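Local coordinates for protein cytochrome c, putative (Shewanella oneidensis, PDB 1SP3) that carries eight hemes c in one chain and probably works as a respiratory oxidoreductase that reduces tetrathionate, at residues T31-M34 with H38-W41; D97-H102 with G106-D111; A162-A167 with M172-N177. All coordinates share one frame; numbering follows the deposited sequence.

Contact 1 (T31-M34 with H38-W41). With HEC (heme c), chain F.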
loop_
_atom_site.group_PDB
_atom_site.type_symbol
_atom_site.label_atom_id
_atom_site.label_comp_id
_atom_site.label_asym_id
_atom_site.label_seq_id
_atom_site.Cartn_x
_atom_site.Cartn_y
_atom_site.Cartn_z
ATOM N N THR A 31 1.694 2.598 -24.550
ATOM C CA THR A 31 1.334 1.221 -24.745
ATOM C C THR A 31 1.969 0.337 -23.690
ATOM O O THR A 31 1.289 -0.528 -23.145
ATOM C CB THR A 31 1.808 0.775 -26.087
ATOM O OG1 THR A 31 1.102 1.543 -27.066
ATOM C CG2 THR A 31 1.360 -0.641 -26.346
ATOM N N ASP A 32 3.268 0.556 -23.455
ATOM C CA ASP A 32 3.998 -0.207 -22.449
ATOM C C ASP A 32 3.436 -0.003 -21.028
ATOM O O ASP A 32 3.323 -0.930 -20.269
ATOM C CB ASP A 32 5.497 0.180 -22.448
ATOM C CG ASP A 32 6.241 -0.298 -23.709
ATOM O OD1 ASP A 32 5.809 -1.339 -24.315
ATOM O OD2 ASP A 32 7.267 0.336 -24.121
ATOM N N MET A 33 3.154 1.222 -20.680
ATOM C CA MET A 33 2.760 1.545 -19.336
ATOM C C MET A 33 1.387 0.906 -19.096
ATOM O O MET A 33 1.046 0.387 -17.981
ATOM C CB MET A 33 2.721 3.061 -19.206
ATOM C CG MET A 33 3.035 3.626 -17.772
ATOM S SD MET A 33 1.521 3.450 -16.738
ATOM C CE MET A 33 0.427 4.006 -18.105
ATOM N N MET A 34 0.590 0.919 -20.146
ATOM C CA MET A 34 -0.797 0.476 -19.986
ATOM C C MET A 34 -0.881 -1.042 -19.785
ATOM O O MET A 34 -1.932 -1.559 -19.363
ATOM C CB MET A 34 -1.649 0.911 -21.186
ATOM C CG MET A 34 -1.854 2.389 -21.209
ATOM S SD MET A 34 -2.427 2.807 -22.822
ATOM C CE MET A 34 -4.295 2.875 -22.764
ATOM N N HIS A 38 0.247 -0.216 -12.765
ATOM C CA HIS A 38 0.042 1.240 -12.497
ATOM C C HIS A 38 -1.123 1.789 -13.284
ATOM O O HIS A 38 -1.669 2.770 -12.936
ATOM C CB HIS A 38 1.300 2.047 -12.775
ATOM C CG HIS A 38 2.159 2.168 -11.555
ATOM N ND1 HIS A 38 3.321 1.448 -11.393
ATOM C CD2 HIS A 38 1.945 2.813 -10.379
ATOM C CE1 HIS A 38 3.819 1.700 -10.189
ATOM N NE2 HIS A 38 3.001 2.519 -9.551
ATOM N N TRP A 39 -1.425 1.162 -14.412
ATOM C CA TRP A 39 -2.551 1.550 -15.231
ATOM C C TRP A 39 -3.768 0.674 -14.920
ATOM O O TRP A 39 -4.821 1.210 -14.765
ATOM C CB TRP A 39 -2.193 1.322 -16.695
ATOM C CG TRP A 39 -3.295 1.638 -17.626
ATOM C CD1 TRP A 39 -3.919 0.768 -18.508
ATOM C CD2 TRP A 39 -3.904 2.938 -17.848
ATOM N NE1 TRP A 39 -4.887 1.437 -19.201
ATOM C CE2 TRP A 39 -4.877 2.772 -18.844
ATOM C CE3 TRP A 39 -3.708 4.250 -17.289
ATOM C CZ2 TRP A 39 -5.691 3.823 -19.274
ATOM C CZ3 TRP A 39 -4.516 5.290 -17.739
ATOM C CH2 TRP A 39 -5.488 5.066 -18.741
ATOM N N THR A 40 -3.653 -0.647 -14.939
ATOM C CA THR A 40 -4.832 -1.461 -14.779
ATOM C C THR A 40 -5.323 -1.582 -13.334
ATOM O O THR A 40 -6.475 -1.984 -13.145
ATOM C CB THR A 40 -4.579 -2.846 -15.262
ATOM O OG1 THR A 40 -3.494 -3.393 -14.480
ATOM C CG2 THR A 40 -4.074 -2.843 -16.775
ATOM N N TRP A 41 -4.436 -1.380 -12.334
ATOM C CA TRP A 41 -4.797 -1.656 -10.932
ATOM C C TRP A 41 -5.155 -3.126 -10.747
ATOM O O TRP A 41 -5.948 -3.526 -9.847
ATOM C CB TRP A 41 -5.941 -0.732 -10.436
ATOM C CG TRP A 41 -5.382 0.687 -9.978
ATOM C CD1 TRP A 41 -4.105 1.210 -10.209
ATOM C CD2 TRP A 41 -6.109 1.709 -9.308
ATOM N NE1 TRP A 41 -4.004 2.464 -9.653
ATOM C CE2 TRP A 41 -5.208 2.801 -9.093
ATOM C CE3 TRP A 41 -7.452 1.816 -8.824
ATOM C CZ2 TRP A 41 -5.589 3.964 -8.453
ATOM C CZ3 TRP A 41 -7.811 2.993 -8.182
ATOM C CH2 TRP A 41 -6.882 4.056 -7.990
HETATM FE FE HEC F . 3.294 3.042 -7.642
HETATM C CHA HEC F . 2.029 -0.009 -6.903
HETATM C CHB HEC F . 6.441 1.750 -7.335
HETATM C CHC HEC F . 4.559 5.912 -8.939
HETATM C CHD HEC F . 0.133 4.337 -7.557
HETATM N NA HEC F . 4.084 1.232 -7.199
HETATM C C1A HEC F . 3.393 0.123 -6.872
HETATM C C2A HEC F . 4.286 -0.979 -6.651
HETATM C C3A HEC F . 5.523 -0.510 -6.803
HETATM C C4A HEC F . 5.420 0.885 -7.128
HETATM C CMA HEC F . 6.832 -1.315 -6.554
HETATM C CAA HEC F . 3.816 -2.442 -6.207
HETATM C CBA HEC F . 3.739 -3.442 -7.361
HETATM C CGA HEC F . 2.313 -3.525 -7.867
HETATM O O1A HEC F . 2.105 -3.941 -9.050
HETATM O O2A HEC F . 1.371 -3.268 -7.057
HETATM N NB HEC F . 5.169 3.698 -8.042
HETATM C C1B HEC F . 6.320 3.021 -7.853
HETATM C C2B HEC F . 7.434 3.889 -8.156
HETATM C C3B HEC F . 6.937 5.054 -8.563
HETATM C C4B HEC F . 5.489 4.935 -8.534
HETATM C CMB HEC F . 8.881 3.364 -7.956
HETATM C CAB HEC F . 7.670 6.288 -9.184
HETATM C CBB HEC F . 8.465 5.997 -10.286
HETATM N NC HEC F . 2.532 4.772 -8.149
HETATM C C1C HEC F . 3.219 5.874 -8.686
HETATM C C2C HEC F . 2.294 6.958 -8.790
HETATM C C3C HEC F . 1.090 6.499 -8.447
HETATM C C4C HEC F . 1.179 5.126 -8.021
HETATM C CMC HEC F . 2.623 8.411 -9.225
HETATM C CAC HEC F . -0.166 7.365 -8.464
HETATM C CBC HEC F . -0.601 7.917 -9.675
HETATM N ND HEC F . 1.398 2.321 -7.203
HETATM C C1D HEC F . 0.198 3.013 -7.259
HETATM C C2D HEC F . -0.915 2.139 -7.044
HETATM C C3D HEC F . -0.313 0.787 -6.918
HETATM C C4D HEC F . 1.123 0.991 -7.021
HETATM C CMD HEC F . -2.449 2.391 -6.977
HETATM C CAD HEC F . -1.054 -0.563 -6.697
HETATM C CBD HEC F . -1.207 -1.059 -8.120
HETATM C CGD HEC F . -2.005 -2.357 -8.121
HETATM O O1D HEC F . -1.374 -3.401 -7.823
HETATM O O2D HEC F . -3.247 -2.400 -8.397
#
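Met34 lies alongside Trp39, the two side chains pointing the same way. Its CG sits over the indole, 3.7 Å from the centroid of the five-membered ring of Trp39 and only 6° off the ring normal, a CH-pi contact. Met34 SD stands higher above the same ring, in a looser Met-aromatic contact. The bend at chi3 (95°) then carries the methyl back to the six-membered part of the indole, with Met34 CE 3.9 Å from Trp39 CZ2. Met33 crosses Trp39 at about a right angle; bent at both chi2 and chi3, it brings its CE to 4.0 Å from Trp39 CB, while its SD approaches His38 CB. Backbone joins in as well, since Met34 O lies 3.6 Å from Thr40 CG2.

This packing backs directly onto a heme. His38 NE2 binds the iron at 2.0 Å, with His143 as the other axial ligand. Trp41, leaving helical geometry with positive phi, sets its CA 3.1 Å from the propionate oxygen O2D of that heme. Further out, Trp39 NE1 donates to Phe90 O, fixing the ring that Met34 covers, and Met33 also touches His190, an axial ligand of heme 2. The contact thus folds the C-terminal end of helix 15-34 against short helix 37-40, just ahead of the hairpin of strands 44-47 and 50-53.

Contact 2 (D97-H102 with G106-D111). With HEC (heme c), chain E.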
loop_
_atom_site.group_PDB
_atom_site.type_symbol
_atom_site.label_atom_id
_atom_site.label_comp_id
_atom_site.label_asym_id
_atom_site.label_seq_id
_atom_site.Cartn_x
_atom_site.Cartn_y
_atom_site.Cartn_z
ATOM N N ASP A 97 -1.820 9.319 -17.451
ATOM C CA ASP A 97 -1.230 10.505 -16.868
ATOM C C ASP A 97 0.301 10.385 -16.957
ATOM O O ASP A 97 0.906 9.559 -16.267
ATOM C CB ASP A 97 -1.765 10.660 -15.417
ATOM C CG ASP A 97 -1.262 11.954 -14.713
ATOM O OD1 ASP A 97 -0.209 12.569 -15.135
ATOM O OD2 ASP A 97 -1.870 12.418 -13.695
ATOM N N CYS A 98 0.899 11.131 -17.869
ATOM C CA CYS A 98 2.330 11.142 -18.113
ATOM C C CYS A 98 3.010 12.084 -17.240
ATOM O O CYS A 98 4.178 11.930 -17.038
ATOM C CB CYS A 98 2.721 11.574 -19.539
ATOM S SG CYS A 98 2.011 10.438 -20.698
ATOM N N LEU A 99 2.293 13.043 -16.682
ATOM C CA LEU A 99 2.907 14.072 -15.841
ATOM C C LEU A 99 3.150 13.713 -14.376
ATOM O O LEU A 99 4.092 14.272 -13.742
ATOM C CB LEU A 99 2.018 15.314 -15.905
ATOM C CG LEU A 99 1.761 15.734 -17.344
ATOM C CD1 LEU A 99 0.638 16.816 -17.310
ATOM C CD2 LEU A 99 3.071 16.239 -18.055
ATOM N N ILE A 100 2.306 12.836 -13.825
ATOM C CA ILE A 100 2.425 12.567 -12.418
ATOM C C ILE A 100 3.834 11.962 -12.076
ATOM O O ILE A 100 4.444 12.320 -11.058
ATOM C CB ILE A 100 1.230 11.752 -11.895
ATOM C CG1 ILE A 100 1.266 11.543 -10.357
ATOM C CG2 ILE A 100 1.142 10.424 -12.593
ATOM C CD1 ILE A 100 0.785 12.730 -9.667
ATOM N N CYS A 101 4.399 11.126 -12.931
ATOM C CA CYS A 101 5.727 10.588 -12.606
ATOM C C CYS A 101 6.871 11.422 -13.125
ATOM O O CYS A 101 7.992 11.239 -12.708
ATOM C CB CYS A 101 5.897 9.169 -13.137
ATOM S SG CYS A 101 4.730 7.998 -12.335
ATOM N N HIS A 102 6.597 12.264 -14.088
ATOM C CA HIS A 102 7.664 12.945 -14.849
ATOM C C HIS A 102 7.747 14.444 -14.636
ATOM O O HIS A 102 8.677 15.058 -15.128
ATOM C CB HIS A 102 7.516 12.617 -16.344
ATOM C CG HIS A 102 7.868 11.180 -16.673
ATOM N ND1 HIS A 102 9.125 10.662 -16.464
ATOM C CD2 HIS A 102 7.143 10.172 -17.207
ATOM C CE1 HIS A 102 9.170 9.395 -16.844
ATOM N NE2 HIS A 102 7.988 9.083 -17.337
ATOM N N GLY A 106 7.422 20.307 -9.368
ATOM C CA GLY A 106 6.862 20.158 -8.033
ATOM C C GLY A 106 5.517 20.793 -7.955
ATOM O O GLY A 106 4.942 20.863 -6.883
ATOM N N THR A 107 4.975 21.290 -9.061
ATOM C CA THR A 107 3.647 21.911 -8.934
ATOM C C THR A 107 2.516 20.999 -9.421
ATOM O O THR A 107 1.335 21.319 -9.188
ATOM C CB THR A 107 3.541 23.232 -9.697
ATOM O OG1 THR A 107 3.553 22.980 -11.127
ATOM C CG2 THR A 107 4.721 24.144 -9.369
ATOM N N TYR A 108 2.846 19.916 -10.145
ATOM C CA TYR A 108 1.775 19.102 -10.715
ATOM C C TYR A 108 1.061 18.331 -9.587
ATOM O O TYR A 108 1.683 17.666 -8.782
ATOM C CB TYR A 108 2.237 18.192 -11.860
ATOM C CG TYR A 108 1.119 17.298 -12.412
ATOM C CD1 TYR A 108 0.247 17.746 -13.380
ATOM C CD2 TYR A 108 0.980 15.961 -11.971
ATOM C CE1 TYR A 108 -0.719 16.913 -13.930
ATOM C CE2 TYR A 108 0.009 15.125 -12.539
ATOM C CZ TYR A 108 -0.840 15.619 -13.489
ATOM O OH TYR A 108 -1.821 14.822 -13.974
ATOM N N VAL A 109 -0.252 18.503 -9.514
ATOM C CA VAL A 109 -1.058 17.946 -8.441
ATOM C C VAL A 109 -2.414 17.534 -9.041
ATOM O O VAL A 109 -3.044 18.325 -9.764
ATOM C CB VAL A 109 -1.339 18.992 -7.323
ATOM C CG1 VAL A 109 -2.409 18.447 -6.301
ATOM C CG2 VAL A 109 -0.059 19.359 -6.565
ATOM N N LYS A 110 -2.859 16.334 -8.710
ATOM C CA LYS A 110 -4.163 15.734 -9.149
ATOM C C LYS A 110 -5.164 16.068 -8.054
ATOM O O LYS A 110 -4.909 15.912 -6.867
ATOM C CB LYS A 110 -4.039 14.201 -9.308
ATOM C CG LYS A 110 -3.189 13.775 -10.526
ATOM C CD LYS A 110 -2.839 12.282 -10.545
ATOM C CE LYS A 110 -3.899 11.414 -11.184
ATOM N NZ LYS A 110 -3.759 11.249 -12.607
ATOM N N ASP A 111 -6.273 16.624 -8.485
ATOM C CA ASP A 111 -7.348 17.019 -7.631
ATOM C C ASP A 111 -7.880 15.792 -6.837
ATOM O O ASP A 111 -8.381 14.855 -7.445
ATOM C CB ASP A 111 -8.397 17.554 -8.570
ATOM C CG ASP A 111 -9.678 17.966 -7.873
ATOM O OD1 ASP A 111 -9.961 17.506 -6.747
ATOM O OD2 ASP A 111 -10.476 18.729 -8.444
HETATM FE FE HEC E . 7.682 7.255 -17.953
HETATM C CHA HEC E . 11.012 6.518 -18.329
HETATM C CHB HEC E . 7.802 8.756 -21.021
HETATM C CHC HEC E . 4.312 7.627 -17.768
HETATM C CHD HEC E . 7.637 6.147 -14.765
HETATM N NA HEC E . 9.156 7.613 -19.399
HETATM C C1A HEC E . 10.452 7.189 -19.362
HETATM C C2A HEC E . 11.155 7.553 -20.602
HETATM C C3A HEC E . 10.267 8.151 -21.375
HETATM C C4A HEC E . 8.984 8.178 -20.620
HETATM C CMA HEC E . 10.516 8.701 -22.820
HETATM C CAA HEC E . 12.640 7.249 -20.950
HETATM C CBA HEC E . 12.863 5.704 -20.966
HETATM C CGA HEC E . 11.881 5.028 -21.912
HETATM O O1A HEC E . 11.878 5.538 -23.060
HETATM O O2A HEC E . 11.155 4.002 -21.565
HETATM N NB HEC E . 6.380 8.001 -19.127
HETATM C C1B HEC E . 6.595 8.577 -20.343
HETATM C C2B HEC E . 5.305 8.931 -20.875
HETATM C C3B HEC E . 4.377 8.604 -19.989
HETATM C C4B HEC E . 5.013 8.035 -18.862
HETATM C CMB HEC E . 5.076 9.645 -22.252
HETATM C CAB HEC E . 2.819 8.754 -20.145
HETATM C CBB HEC E . 2.129 8.244 -21.214
HETATM N NC HEC E . 6.192 6.910 -16.495
HETATM C C1C HEC E . 4.874 7.174 -16.619
HETATM C C2C HEC E . 4.212 6.885 -15.362
HETATM C C3C HEC E . 5.129 6.454 -14.497
HETATM C C4C HEC E . 6.404 6.458 -15.237
HETATM C CMC HEC E . 2.694 7.071 -15.143
HETATM C CAC HEC E . 4.993 6.038 -12.978
HETATM C CBC HEC E . 3.986 5.332 -12.428
HETATM N ND HEC E . 9.080 6.468 -16.772
HETATM C C1D HEC E . 8.831 6.079 -15.448
HETATM C C2D HEC E . 10.029 5.578 -14.898
HETATM C C3D HEC E . 11.045 5.633 -16.042
HETATM C C4D HEC E . 10.391 6.245 -17.129
HETATM C CMD HEC E . 10.278 4.999 -13.448
HETATM C CAD HEC E . 12.523 5.235 -15.999
HETATM C CBD HEC E . 13.227 6.389 -15.287
HETATM C CGD HEC E . 14.702 6.194 -15.011
HETATM O O1D HEC E . 15.246 6.955 -14.157
HETATM O O2D HEC E . 15.316 5.289 -15.638
#
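Asp97 and Tyr108 reach toward each other from opposite directions on extended first torsions, CG of Asp97 lying anti to its own nitrogen (chi1 -177°) and CG of Tyr108 likewise (178°). The carboxylate and ring planes stand 84° apart, with Asp97 OD2 at the ring's edge. Lys110 bends at chi3 and chi4 to bring its ammonium to the same oxygen. Asp97 OD2 therefore accepts from Tyr108 OH and, in a salt bridge, from Lys110 NZ; both bonds are modelled as very short, and their exact lengths are doubtful. Asp97 OD1 instead caps the following turn, taking Ile100 N at 2.8 Å from above the carboxylate plane and Leu99 N more weakly. Leu99 CB rests over the centre of the Tyr108 ring, 3.7 Å from its centroid, and Ile100 CB comes within 3.6 Å of Tyr108 CE2. The capped turn is the CXXCH heme-binding motif: Cys98 and Cys101 hold heme 2 by thioethers, and His102 NE2 binds its iron opposite His190. Lys110 NZ also donates to Gly80 O and Gly116 O, and Tyr108 OH bonds to Tyr81 OH. With an ammonium and a phenol on one buried oxygen, Asp97 is probably stabilised as the carboxylate, its charge balanced beside the heme.

Contact 3 (A162-A167 with M172-N177). With HEC (heme c), chain G.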
loop_
_atom_site.group_PDB
_atom_site.type_symbol
_atom_site.label_atom_id
_atom_site.label_comp_id
_atom_site.label_asym_id
_atom_site.label_seq_id
_atom_site.Cartn_x
_atom_site.Cartn_y
_atom_site.Cartn_z
ATOM N N ALA A 162 10.633 12.477 0.635
ATOM C CA ALA A 162 11.024 13.358 -0.456
ATOM C C ALA A 162 12.522 13.776 -0.429
ATOM O O ALA A 162 13.160 13.880 -1.504
ATOM C CB ALA A 162 10.126 14.655 -0.461
ATOM N N TYR A 163 13.036 14.120 0.761
ATOM C CA TYR A 163 14.464 14.472 0.946
ATOM C C TYR A 163 14.793 14.026 2.353
ATOM O O TYR A 163 14.847 14.864 3.231
ATOM C CB TYR A 163 14.708 16.012 0.834
ATOM C CG TYR A 163 14.430 16.539 -0.549
ATOM C CD1 TYR A 163 13.130 16.951 -0.915
ATOM C CD2 TYR A 163 15.450 16.575 -1.507
ATOM C CE1 TYR A 163 12.864 17.381 -2.224
ATOM C CE2 TYR A 163 15.199 17.006 -2.800
ATOM C CZ TYR A 163 13.924 17.401 -3.139
ATOM O OH TYR A 163 13.729 17.818 -4.412
ATOM N N PRO A 164 14.931 12.724 2.618
ATOM C CA PRO A 164 15.006 12.292 4.019
ATOM C C PRO A 164 16.456 12.380 4.501
ATOM O O PRO A 164 17.346 12.510 3.646
ATOM C CB PRO A 164 14.604 10.812 3.945
ATOM C CG PRO A 164 15.072 10.391 2.626
ATOM C CD PRO A 164 14.965 11.584 1.675
ATOM N N ASP A 165 16.667 12.245 5.806
ATOM C CA ASP A 165 17.975 12.183 6.366
ATOM C C ASP A 165 18.387 10.731 6.578
ATOM O O ASP A 165 17.553 9.822 6.445
ATOM C CB ASP A 165 18.035 12.927 7.674
ATOM C CG ASP A 165 16.985 12.495 8.643
ATOM O OD1 ASP A 165 16.789 13.225 9.644
ATOM O OD2 ASP A 165 16.297 11.456 8.534
ATOM N N LYS A 166 19.657 10.543 6.924
ATOM C CA LYS A 166 20.239 9.234 7.180
ATOM C C LYS A 166 19.474 8.503 8.254
ATOM O O LYS A 166 19.256 7.310 8.112
ATOM C CB LYS A 166 21.701 9.319 7.591
ATOM C CG LYS A 166 22.528 8.029 7.345
ATOM C CD LYS A 166 24.018 8.233 7.811
ATOM C CE LYS A 166 24.836 6.944 7.680
ATOM N NZ LYS A 166 25.747 6.642 8.894
ATOM N N ALA A 167 19.132 9.202 9.329
ATOM C CA ALA A 167 18.358 8.637 10.423
ATOM C C ALA A 167 17.008 7.994 9.968
ATOM O O ALA A 167 16.567 7.011 10.594
ATOM C CB ALA A 167 18.105 9.676 11.503
ATOM N N MET A 172 17.889 6.256 0.798
ATOM C CA MET A 172 17.329 7.472 0.204
ATOM C C MET A 172 17.864 8.851 0.720
ATOM O O MET A 172 17.648 9.905 0.092
ATOM C CB MET A 172 15.787 7.430 0.322
ATOM C CG MET A 172 15.227 6.287 -0.637
ATOM S SD MET A 172 13.422 6.232 -0.570
ATOM C CE MET A 172 13.163 4.753 0.424
ATOM N N ASP A 173 18.469 8.813 1.891
ATOM C CA ASP A 173 19.220 9.921 2.522
ATOM C C ASP A 173 19.777 10.936 1.517
ATOM O O ASP A 173 20.660 10.615 0.759
ATOM C CB ASP A 173 20.368 9.309 3.260
ATOM C CG ASP A 173 21.328 10.343 3.843
ATOM O OD1 ASP A 173 21.011 11.606 4.016
ATOM O OD2 ASP A 173 22.438 9.890 4.217
ATOM N N SER A 174 19.147 12.109 1.442
ATOM C CA SER A 174 19.443 12.981 0.322
ATOM C C SER A 174 20.849 13.580 0.450
ATOM O O SER A 174 21.423 13.929 -0.552
ATOM C CB SER A 174 18.393 14.061 0.169
ATOM O OG SER A 174 18.068 14.517 1.433
ATOM N N ASP A 175 21.423 13.588 1.647
ATOM C CA ASP A 175 22.797 14.036 1.842
ATOM C C ASP A 175 23.816 12.943 1.698
ATOM O O ASP A 175 25.035 13.244 1.718
ATOM C CB ASP A 175 23.000 14.675 3.228
ATOM C CG ASP A 175 22.220 15.974 3.397
ATOM O OD1 ASP A 175 22.003 16.664 2.388
ATOM O OD2 ASP A 175 21.781 16.384 4.511
ATOM N N GLY A 176 23.354 11.689 1.575
ATOM C CA GLY A 176 24.243 10.566 1.438
ATOM C C GLY A 176 24.020 9.778 0.167
ATOM O O GLY A 176 24.248 10.272 -0.967
ATOM N N ASN A 177 23.610 8.524 0.326
ATOM C CA ASN A 177 23.397 7.707 -0.879
ATOM C C ASN A 177 22.353 8.314 -1.824
ATOM O O ASN A 177 22.482 8.099 -3.013
ATOM C CB ASN A 177 23.065 6.237 -0.603
ATOM C CG ASN A 177 24.202 5.472 0.021
ATOM O OD1 ASN A 177 25.366 5.579 -0.388
ATOM N ND2 ASN A 177 23.865 4.674 1.027
HETATM FE FE HEC G . 10.527 0.111 -2.547
HETATM C CHA HEC G . 8.743 -2.772 -2.052
HETATM C CHB HEC G . 7.696 1.727 -3.337
HETATM C CHC HEC G . 12.327 3.104 -2.734
HETATM C CHD HEC G . 13.427 -1.543 -1.933
HETATM N NA HEC G . 8.527 -0.384 -2.630
HETATM C C1A HEC G . 8.032 -1.646 -2.437
HETATM C C2A HEC G . 6.630 -1.611 -2.670
HETATM C C3A HEC G . 6.325 -0.364 -3.012
HETATM C C4A HEC G . 7.538 0.430 -2.965
HETATM C CMA HEC G . 4.922 0.174 -3.347
HETATM C CAA HEC G . 5.691 -2.823 -2.497
HETATM C CBA HEC G . 5.331 -2.819 -0.979
HETATM C CGA HEC G . 4.234 -3.866 -0.819
HETATM O O1A HEC G . 3.095 -3.591 -1.328
HETATM O O2A HEC G . 4.474 -4.975 -0.215
HETATM N NB HEC G . 10.144 1.993 -2.977
HETATM C C1B HEC G . 8.864 2.454 -3.296
HETATM C C2B HEC G . 8.916 3.883 -3.466
HETATM C C3B HEC G . 10.194 4.262 -3.271
HETATM C C4B HEC G . 10.981 3.100 -2.989
HETATM C CMB HEC G . 7.692 4.787 -3.814
HETATM C CAB HEC G . 10.754 5.731 -3.305
HETATM C CBB HEC G . 10.235 6.648 -2.408
HETATM N NC HEC G . 12.502 0.697 -2.361
HETATM C C1C HEC G . 13.007 1.956 -2.547
HETATM C C2C HEC G . 14.411 1.879 -2.452
HETATM C C3C HEC G . 14.713 0.579 -2.217
HETATM C C4C HEC G . 13.511 -0.167 -2.178
HETATM C CMC HEC G . 15.304 3.165 -2.630
HETATM C CAC HEC G . 16.135 -0.098 -2.092
HETATM C CBC HEC G . 17.112 0.499 -1.308
HETATM N ND HEC G . 11.023 -1.815 -2.086
HETATM C C1D HEC G . 12.290 -2.324 -1.838
HETATM C C2D HEC G . 12.255 -3.730 -1.490
HETATM C C3D HEC G . 10.852 -4.105 -1.594
HETATM C C4D HEC G . 10.130 -2.857 -1.902
HETATM C CMD HEC G . 13.444 -4.740 -1.121
HETATM C CAD HEC G . 10.247 -5.535 -1.356
HETATM C CBD HEC G . 9.835 -5.967 -2.775
HETATM C CGD HEC G . 10.933 -6.641 -3.571
HETATM O O1D HEC G . 10.654 -7.039 -4.707
HETATM O O2D HEC G . 12.068 -6.885 -3.043
HETATM O O HOH W 1 20.952 13.195 6.148
#
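Pro164 lays its ring against the start of the 172-177 segment, its CG 3.8 Å from Met172 CB and its CD 3.5 Å from Met172 O. The remainder of Met172 leads away to a heme c, where its CE lies 3.7 Å from CHC of the porphyrin; His400, an axial ligand of heme 6, is also close to it. Pro164 O is gripped twice by one residue. Ser174 N reaches it at 2.9 Å, nearly in line with the carbonyl bond, and Ser174 OG adds a second bond of 3.1 Å from above the carbonyl plane; a chi1 of 41° places that hydroxyl between the serine's own nitrogen and carbonyl carbon. Ser174 CB also meets the edge of the Tyr163 ring. These bonds tie two parts of one irregular loop together, and the second enters a type I beta turn from Asp173 to Gly176, which doubles as an Asx turn: Asp173 OD1 accepts from Asp175 N at 3.1 Å. The same OD1 accepts a hydrogen bond from a water 2.7 Å away, which in turn accepts from Lys166 N. With an alanine here in place of Asp173, Asp175 N and the bridging water would probably lose their common acceptor, leaving the turn less firmly linked to Lys166. Asp173 OD2 lies 3.5 Å from Lys166 CB. At Gly176, any CB would run into Asp173 OD2, while Arg136 of helix 136-143 touches Pro164, Met172 and Ser174.

Overall arrangement
The three contacts follow one another along the chain, each closing before the next opens. Contacts 1 and 2 are neighbours, with centres 16 Å apart and nearest atoms about 5 Å apart; helix 15-34, which supplies the first segment of contact 1, also touches Cys98 and Leu99 of contact 2. Contact 3 lies in the loop between helices 136-143 and 181-184, its centre 23 Å from that of contact 2 and 30 Å from that of contact 1. Each has its main tie to a different heme: contact 1 ligates heme 3 but also borders heme 2, which contact 2 attaches, and contact 3 supplies a pocket wall. Loops and short helices, rather than the large mixed sheet, carry these heme-side contacts.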